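Long-range contact in sgbp-b (Bacteroides uniformis, PDB 7K44), which probably binds xyloglucan at the bacterial cell surface, as a surface glycan-binding protein of a xyloglucan utilization locus: residues P75-Y83 with F94-D102. Residues are numbered along the deposited sequence; the frame is centred on the assembly and turned at random.
Sequences PVSVEVTDY and FNAPAGLID
V78 and V80, on the edge strand of one sheet of the N-terminal beta-sandwich, pack against F94 of the opposing sheet and the 96-101 loop that crosses to strand 103-110. The same strand orders recur in the sheets of residues 127-204, consistent with an immunoglobulin-like fold. V80 lies across one face of the F94 ring at about a right angle. With CG1 of V80 anti to the backbone N (chi1 178°), both methyls come down on the same side of the ring: CG1 sits 3.5 Å from F94 CG, while CG2 makes a CH-pi contact 4.1 Å from the ring centroid. A beta-branched valine thus offers two methyls to one flat surface, and L49 and I51 of strand 48-54 also touch the phenylalanine. With F94 cut back to an alanine, V80 would probably lose the aromatic face under its two methyls, and a gap would be likely to open between the sheets.

Two residues earlier on the strand, V78 meets the crossing loop with both branches. CG1 of V78 packs 3.5 Å from CG of P97, whose ring gives the extended loop a rigid apolar face, and CG2 of V78 lies 3.8 Å from I101 CG2. G99 permits the turn between these partners with a positive phi of 68°. A classic beta bulge, in which S77 and V78 both face F64, lets S77 also turn toward the loop, where its CB nears I101, while its OG is hydrogen-bonded to T66 N.

No direct hydrogen bond joins the two segments; instead one water bridges them, donating to D82 O at 2.6 Å and accepting from N95 N at 2.9 Å.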
loop_
_atom_site.group_PDB
_atom_site.type_symbol
_atom_site.label_atom_id
_atom_site.label_comp_id
_atom_site.label_asym_id
_atom_site.label_seq_id
_atom_site.Cartn_x
_atom_site.Cartn_y
_atom_site.Cartn_z
ATOM N N PRO A 75 -13.013 -31.458 -22.821
ATOM C CA PRO A 75 -13.635 -32.682 -22.312
ATOM C C PRO A 75 -14.438 -32.417 -21.048
ATOM O O PRO A 75 -14.103 -31.552 -20.235
ATOM C CB PRO A 75 -12.437 -33.583 -22.003
ATOM C CG PRO A 75 -11.310 -32.617 -21.747
ATOM C CD PRO A 75 -11.545 -31.496 -22.709
ATOM N N VAL A 76 -15.515 -33.183 -20.895
ATOM C CA VAL A 76 -16.295 -33.209 -19.661
ATOM C C VAL A 76 -15.597 -34.149 -18.688
ATOM O O VAL A 76 -15.965 -35.323 -18.563
ATOM C CB VAL A 76 -17.747 -33.647 -19.941
ATOM C CG1 VAL A 76 -18.581 -33.611 -18.663
ATOM C CG2 VAL A 76 -18.369 -32.745 -20.965
ATOM N N SER A 77 -14.572 -33.644 -18.000
ATOM C CA SER A 77 -13.748 -34.491 -17.142
ATOM C C SER A 77 -14.519 -34.977 -15.917
ATOM O O SER A 77 -14.471 -36.165 -15.570
ATOM C CB SER A 77 -12.470 -33.754 -16.733
ATOM O OG SER A 77 -11.787 -33.227 -17.867
ATOM N N VAL A 78 -15.206 -34.071 -15.225
ATOM C CA VAL A 78 -16.061 -34.416 -14.090
ATOM C C VAL A 78 -17.313 -33.557 -14.207
ATOM O O VAL A 78 -17.247 -32.337 -14.023
ATOM C CB VAL A 78 -15.382 -34.173 -12.731
ATOM C CG1 VAL A 78 -16.099 -34.955 -11.644
ATOM C CG2 VAL A 78 -13.914 -34.540 -12.771
ATOM N N GLU A 79 -18.454 -34.185 -14.495
ATOM C CA GLU A 79 -19.689 -33.434 -14.635
ATOM C C GLU A 79 -20.334 -33.205 -13.269
ATOM O O GLU A 79 -20.219 -34.026 -12.354
ATOM C CB GLU A 79 -20.679 -34.161 -15.548
ATOM C CG GLU A 79 -21.926 -33.338 -15.821
ATOM C CD GLU A 79 -22.829 -33.905 -16.894
ATOM O OE1 GLU A 79 -22.671 -35.093 -17.256
ATOM O OE2 GLU A 79 -23.711 -33.151 -17.360
ATOM N N VAL A 80 -21.005 -32.067 -13.141
ATOM C CA VAL A 80 -21.861 -31.764 -12.000
ATOM C C VAL A 80 -23.299 -31.969 -12.466
ATOM O O VAL A 80 -23.819 -31.187 -13.272
ATOM C CB VAL A 80 -21.621 -30.331 -11.509
ATOM C CG1 VAL A 80 -22.560 -30.005 -10.352
ATOM C CG2 VAL A 80 -20.168 -30.143 -11.086
ATOM N N THR A 81 -23.953 -33.028 -11.984
ATOM C CA THR A 81 -25.322 -33.298 -12.407
ATOM C C THR A 81 -26.371 -32.714 -11.474
ATOM O O THR A 81 -27.521 -32.525 -11.895
ATOM C CB THR A 81 -25.549 -34.807 -12.546
ATOM O OG1 THR A 81 -24.952 -35.490 -11.435
ATOM C CG2 THR A 81 -24.921 -35.308 -13.838
ATOM N N ASP A 82 -26.006 -32.417 -10.230
ATOM C CA ASP A 82 -26.946 -31.951 -9.215
ATOM C C ASP A 82 -26.505 -30.555 -8.792
ATOM O O ASP A 82 -25.486 -30.401 -8.108
ATOM C CB ASP A 82 -26.943 -32.919 -8.032
ATOM C CG ASP A 82 -27.948 -32.544 -6.952
ATOM O OD1 ASP A 82 -28.704 -31.565 -7.136
ATOM O OD2 ASP A 82 -27.978 -33.237 -5.911
ATOM N N TYR A 83 -27.266 -29.543 -9.206
ATOM C CA TYR A 83 -26.973 -28.161 -8.839
ATOM C C TYR A 83 -28.273 -27.368 -8.802
ATOM O O TYR A 83 -29.300 -27.792 -9.340
ATOM C CB TYR A 83 -25.995 -27.525 -9.838
ATOM C CG TYR A 83 -26.485 -27.596 -11.268
ATOM C CD1 TYR A 83 -27.330 -26.621 -11.787
ATOM C CD2 TYR A 83 -26.106 -28.642 -12.097
ATOM C CE1 TYR A 83 -27.786 -26.693 -13.086
ATOM C CE2 TYR A 83 -26.560 -28.722 -13.401
ATOM C CZ TYR A 83 -27.396 -27.742 -13.887
ATOM O OH TYR A 83 -27.849 -27.819 -15.182
ATOM N N PHE A 94 -23.594 -26.118 -5.831
ATOM C CA PHE A 94 -23.495 -27.571 -5.936
ATOM C C PHE A 94 -22.409 -28.078 -4.999
ATOM O O PHE A 94 -21.545 -27.322 -4.558
ATOM C CB PHE A 94 -23.202 -28.022 -7.375
ATOM C CG PHE A 94 -21.872 -27.555 -7.903
ATOM C CD1 PHE A 94 -21.752 -26.324 -8.526
ATOM C CD2 PHE A 94 -20.742 -28.348 -7.766
ATOM C CE1 PHE A 94 -20.522 -25.888 -9.010
ATOM C CE2 PHE A 94 -19.509 -27.922 -8.247
ATOM C CZ PHE A 94 -19.400 -26.693 -8.878
ATOM N N ASN A 95 -22.438 -29.385 -4.743
ATOM C CA ASN A 95 -21.419 -30.048 -3.937
ATOM C C ASN A 95 -20.407 -30.724 -4.859
ATOM O O ASN A 95 -20.783 -31.290 -5.889
ATOM C CB ASN A 95 -22.062 -31.084 -3.012
ATOM C CG ASN A 95 -22.997 -30.444 -2.003
ATOM O OD1 ASN A 95 -22.818 -29.285 -1.633
ATOM N ND2 ASN A 95 -24.009 -31.185 -1.580
ATOM N N ALA A 96 -19.128 -30.647 -4.490
ATOM C CA ALA A 96 -18.072 -31.118 -5.379
ATOM C C ALA A 96 -18.258 -32.601 -5.674
ATOM O O ALA A 96 -18.410 -33.398 -4.738
ATOM C CB ALA A 96 -16.708 -30.911 -4.731
ATOM N N PRO A 97 -18.233 -33.010 -6.940
ATOM C CA PRO A 97 -18.347 -34.437 -7.264
ATOM C C PRO A 97 -17.104 -35.208 -6.842
ATOM O O PRO A 97 -16.034 -34.645 -6.599
ATOM C CB PRO A 97 -18.510 -34.446 -8.788
ATOM C CG PRO A 97 -17.911 -33.146 -9.239
ATOM C CD PRO A 97 -18.178 -32.161 -8.140
ATOM N N ALA A 98 -17.272 -36.527 -6.738
ATOM C CA ALA A 98 -16.135 -37.394 -6.474
ATOM C C ALA A 98 -15.203 -37.431 -7.684
ATOM O O ALA A 98 -15.601 -37.169 -8.825
ATOM C CB ALA A 98 -16.607 -38.807 -6.130
ATOM N N GLY A 99 -13.939 -37.751 -7.419
ATOM C CA GLY A 99 -12.955 -37.832 -8.483
ATOM C C GLY A 99 -12.623 -36.499 -9.101
ATOM O O GLY A 99 -12.358 -36.423 -10.307
ATOM N N LEU A 100 -12.634 -35.437 -8.300
ATOM C CA LEU A 100 -12.424 -34.095 -8.818
ATOM C C LEU A 100 -10.996 -33.914 -9.320
ATOM O O LEU A 100 -10.033 -34.363 -8.693
ATOM C CB LEU A 100 -12.712 -33.085 -7.711
ATOM C CG LEU A 100 -12.768 -31.620 -8.128
ATOM C CD1 LEU A 100 -13.713 -31.430 -9.293
ATOM C CD2 LEU A 100 -13.197 -30.783 -6.938
ATOM N N ILE A 101 -10.868 -33.235 -10.462
ATOM C CA ILE A 101 -9.551 -32.917 -10.994
ATOM C C ILE A 101 -8.801 -31.998 -10.029
ATOM O O ILE A 101 -9.393 -31.278 -9.215
ATOM C CB ILE A 101 -9.682 -32.265 -12.378
ATOM C CG1 ILE A 101 -10.420 -30.935 -12.265
ATOM C CG2 ILE A 101 -10.404 -33.195 -13.343
ATOM C CD1 ILE A 101 -10.402 -30.118 -13.525
ATOM N N ASP A 102 -7.472 -32.023 -10.128
ATOM C CA ASP A 102 -6.663 -31.161 -9.273
ATOM C C ASP A 102 -6.631 -29.727 -9.785
ATOM O O ASP A 102 -6.619 -28.781 -8.986
ATOM C CB ASP A 102 -5.246 -31.715 -9.156
ATOM C CG ASP A 102 -5.167 -32.896 -8.220
ATOM O OD1 ASP A 102 -5.963 -32.945 -7.256
ATOM O OD2 ASP A 102 -4.307 -33.772 -8.444
HETATM O O HOH W 1 -24.554 -31.107 -5.804
#